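Local coordinates for protein ureidoglycolate hydrolase (Arabidopsis thaliana, PDB 4PXE) that hydrolyses (S)-ureidoglycolate to glyoxylate, ammonium and carbon dioxide as a manganese-dependent homodimeric enzyme of plant purine breakdown, at residues 145-148 with 149-153; 194-198 with 199-203. All blocks are in the same frame, centred on the assembly; numbering follows the deposited sequence.

Contact 1 of 2, residues 145-148 with 149-153; sequences SCLG and SRLLA
Arg150 reaches back to Ser145 and grips it side-on, one nitrogen to each of two oxygens. NE gives its hydrogen to the carbonyl O of Ser145 at 2.8 Å, approaching from above the carbonyl plane, 40° out of it, while NH2 meets Ser145 OG at 3.1 Å in a nearly straight bond of 171°. Both oxygens lie close to the guanidinium plane, which holds that group's rotation. The arginine chain, extended from CG to NE, passes alongside the first turn, with CG 4.0 Å from Cys146 CB. NH2 also makes a salt bridge to Asp345, and an alanine in place of Arg150 would probably leave that carboxylate without its mate and Ser145 O and OG without these two donors. Cys146 sits at the N-cap, and its carbonyl O accepts the backbone N of Arg150 at 2.8 Å. Next, Gly148 O receives Leu152 N at 3.0 Å, whereas the bond from Leu151 N to Leu147 O is weak. Ser149 OG lies 3.3 Å from Cys146 CB and is hydrogen-bonded to Asp379. Leu147 and Leu151 lie side by side and both pack on Leu162 of helix 156-164. The whole is a helix N-terminus tied to its preceding loop, set beside the substrate site: Cys146 neighbours Glu137, and Ser145 touches Tyr377, both substrate-binding residues.

Contact 2 of 2, residues 194-198 with 199-203; sequences VFLKK and GSYFA
Lys197 and Ser200 meet across a type II beta turn that joins the two segments, with Gly199 in third place, and the turn illustrates why a glycine is so often found there. The phi of Gly199, 80°, is easily reached without a side chain, and a CB at this position would run into the carbonyl O of Lys198. The amino group of Lys198 is hydrogen-bonded to the backbone O of Arg385.

Ser200 closes the turn twice over. Its backbone N donates to Lys197 O at 3.1 Å, bent at 142°; its hydroxyl OG donates to the same Lys197 O at 2.8 Å, in the carbonyl plane. One oxygen is thus held by two donors of a single residue. The hydroxyl can do this because chi1 of 58° sets OG between the backbone N and the carbonyl carbon, turned back over the turn, where it also lies 3.7 Å from Leu196 CB.

Tyr201 comes next and supplies the apolar part of the contact. Leu196 CD1 approaches the ring obliquely, 3.6 Å from Tyr201 CE2, and the two side chains cross at a slant. Beyond the ring, the phenol OH bonds to Glu130 of strand 129-133.

Past Tyr201 the chain turns a corner at Phe202. The turn leads into strand 201-209, which pairs in parallel with strand 86-91, while Phe202 and Ala203 pack on Leu427 of helix 410-429 and Leu196 rests on Leu152 of helix 147-152.

How the contacts relate
Contact 1 comes first along the chain, on helix 147-152, and helices 156-164 and 174-180 intervene before contact 2 opens in the loop that leads to strand 201-209. Their centres lie 13 Å apart, yet they meet directly: Leu152 O and Leu196 N stand 2.9 Å apart in a probable hydrogen bond, and Leu151 CB packs on Val194 CG1 at 3.6 Å. The end of the helix is thus joined to the loop before the strand. Contact 1 is buried beside the glyoxylate pocket, contact 2 lies at the surface away from the substrate and metal sites, and strand 201-209 runs on to His208, a manganese ligand.

Contact 1 of 2, residues 145-148 with 149-153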
# COMPACT_ATOMS: atom_id res chain seq x y z
N SER A 145 2.53 -6.54 19.17
CA SER A 145 1.39 -7.32 19.66
C SER A 145 1.36 -7.22 21.18
O SER A 145 2.37 -6.91 21.81
CB SER A 145 1.53 -8.78 19.25
OG SER A 145 2.68 -9.36 19.85
N CYS A 146 0.19 -7.48 21.76
CA CYS A 146 0.06 -7.54 23.22
C CYS A 146 0.70 -6.35 23.92
O CYS A 146 1.39 -6.51 24.92
CB CYS A 146 0.67 -8.83 23.76
SG CYS A 146 -0.16 -10.33 23.14
N LEU A 147 0.46 -5.15 23.38
CA LEU A 147 1.14 -3.97 23.91
C LEU A 147 0.83 -3.78 25.40
O LEU A 147 1.73 -3.56 26.21
CB LEU A 147 0.75 -2.73 23.10
CG LEU A 147 1.54 -1.45 23.38
CD1 LEU A 147 1.66 -0.61 22.11
CD2 LEU A 147 0.90 -0.64 24.50
N GLY A 148 -0.44 -3.91 25.75
CA GLY A 148 -0.86 -3.75 27.13
C GLY A 148 -0.30 -4.80 28.06
O GLY A 148 0.23 -4.47 29.13
N SER A 149 -0.42 -6.07 27.69
CA SER A 149 -0.01 -7.15 28.58
C SER A 149 1.52 -7.32 28.65
O SER A 149 2.03 -7.76 29.68
CB SER A 149 -0.71 -8.47 28.22
OG SER A 149 -0.47 -8.84 26.87
N ARG A 150 2.23 -6.96 27.58
CA ARG A 150 3.69 -6.97 27.65
C ARG A 150 4.17 -5.96 28.68
O ARG A 150 5.16 -6.20 29.39
CB ARG A 150 4.32 -6.65 26.30
CG ARG A 150 4.25 -7.75 25.25
CD ARG A 150 4.87 -7.22 23.95
NE ARG A 150 4.69 -8.10 22.80
CZ ARG A 150 5.50 -9.11 22.49
NH1 ARG A 150 6.56 -9.39 23.26
NH2 ARG A 150 5.26 -9.84 21.41
N LEU A 151 3.47 -4.83 28.77
CA LEU A 151 3.77 -3.83 29.79
C LEU A 151 3.36 -4.28 31.19
O LEU A 151 4.12 -4.10 32.14
CB LEU A 151 3.13 -2.48 29.46
CG LEU A 151 3.77 -1.69 28.32
CD1 LEU A 151 2.95 -0.46 28.00
CD2 LEU A 151 5.21 -1.30 28.66
N LEU A 152 2.18 -4.86 31.33
CA LEU A 152 1.78 -5.38 32.63
C LEU A 152 2.79 -6.40 33.13
O LEU A 152 3.08 -6.46 34.33
CB LEU A 152 0.37 -5.99 32.58
CG LEU A 152 -0.75 -5.00 32.26
CD1 LEU A 152 -2.04 -5.74 31.95
CD2 LEU A 152 -0.97 -4.06 33.42
N ALA A 153 3.36 -7.17 32.22
CA ALA A 153 4.35 -8.18 32.56
C ALA A 153 5.78 -7.64 32.74
O ALA A 153 6.72 -8.41 32.92
CB ALA A 153 4.33 -9.32 31.54

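Contact 2 of 2, residues 194-198 with 199-203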
# COMPACT_ATOMS: atom_id res chain seq x y z
N VAL A 194 2.87 1.03 34.89
CA VAL A 194 1.96 0.03 34.33
C VAL A 194 2.30 -1.37 34.84
O VAL A 194 1.41 -2.23 34.96
CB VAL A 194 2.00 0.07 32.78
CG1 VAL A 194 1.16 -1.05 32.17
CG2 VAL A 194 1.51 1.42 32.29
N PHE A 195 3.57 -1.59 35.17
CA PHE A 195 4.06 -2.91 35.55
C PHE A 195 3.30 -3.48 36.74
O PHE A 195 3.10 -2.79 37.74
CB PHE A 195 5.55 -2.86 35.94
CG PHE A 195 6.48 -2.44 34.83
CD1 PHE A 195 6.02 -2.20 33.54
CD2 PHE A 195 7.84 -2.31 35.08
CE1 PHE A 195 6.88 -1.82 32.54
CE2 PHE A 195 8.71 -1.93 34.07
CZ PHE A 195 8.23 -1.69 32.80
N LEU A 196 2.91 -4.75 36.64
CA LEU A 196 2.32 -5.44 37.78
C LEU A 196 3.40 -6.24 38.50
O LEU A 196 4.25 -6.86 37.87
CB LEU A 196 1.21 -6.39 37.34
CG LEU A 196 0.05 -5.77 36.58
CD1 LEU A 196 -1.02 -6.81 36.33
CD2 LEU A 196 -0.51 -4.57 37.34
N LYS A 197 3.35 -6.22 39.82
CA LYS A 197 4.23 -7.06 40.61
C LYS A 197 3.88 -8.52 40.34
O LYS A 197 2.72 -8.87 40.17
CB LYS A 197 4.05 -6.74 42.10
CG LYS A 197 5.36 -6.64 42.87
CD LYS A 197 5.74 -7.97 43.49
CE LYS A 197 4.75 -8.36 44.58
NZ LYS A 197 4.72 -7.36 45.69
N LYS A 198 4.90 -9.37 40.29
CA LYS A 198 4.68 -10.80 40.11
C LYS A 198 3.84 -11.34 41.27
O LYS A 198 4.09 -11.02 42.43
CB LYS A 198 6.02 -11.52 40.04
CG LYS A 198 5.92 -13.01 39.77
CD LYS A 198 7.24 -13.56 39.28
CE LYS A 198 7.12 -15.03 38.94
NZ LYS A 198 6.03 -15.25 37.94
N GLY A 199 2.83 -12.14 40.95
CA GLY A 199 1.94 -12.69 41.96
C GLY A 199 0.86 -11.74 42.45
O GLY A 199 0.17 -12.04 43.43
N SER A 200 0.69 -10.60 41.78
CA SER A 200 -0.34 -9.65 42.20
C SER A 200 -1.74 -10.15 41.86
O SER A 200 -2.74 -9.64 42.39
CB SER A 200 -0.09 -8.27 41.61
OG SER A 200 -0.06 -8.33 40.20
N TYR A 201 -1.82 -11.15 40.98
CA TYR A 201 -3.07 -11.86 40.75
C TYR A 201 -2.90 -13.32 41.15
O TYR A 201 -1.85 -13.92 40.91
CB TYR A 201 -3.46 -11.80 39.28
CG TYR A 201 -4.01 -10.47 38.82
CD1 TYR A 201 -5.05 -9.86 39.51
CD2 TYR A 201 -3.50 -9.83 37.70
CE1 TYR A 201 -5.57 -8.64 39.10
CE2 TYR A 201 -4.01 -8.61 37.27
CZ TYR A 201 -5.04 -8.02 37.97
OH TYR A 201 -5.55 -6.81 37.55
N PHE A 202 -3.93 -13.90 41.77
CA PHE A 202 -3.96 -15.32 42.12
C PHE A 202 -3.93 -16.20 40.87
O PHE A 202 -3.23 -17.21 40.83
CB PHE A 202 -5.21 -15.61 42.96
CG PHE A 202 -5.29 -17.02 43.49
CD1 PHE A 202 -4.38 -17.48 44.43
CD2 PHE A 202 -6.31 -17.86 43.08
CE1 PHE A 202 -4.48 -18.77 44.93
CE2 PHE A 202 -6.42 -19.15 43.59
CZ PHE A 202 -5.49 -19.60 44.52
N ALA A 203 -4.69 -15.80 39.85
CA ALA A 203 -4.70 -16.49 38.56
C ALA A 203 -5.25 -15.52 37.53
O ALA A 203 -5.89 -14.54 37.90
CB ALA A 203 -5.56 -17.74 38.61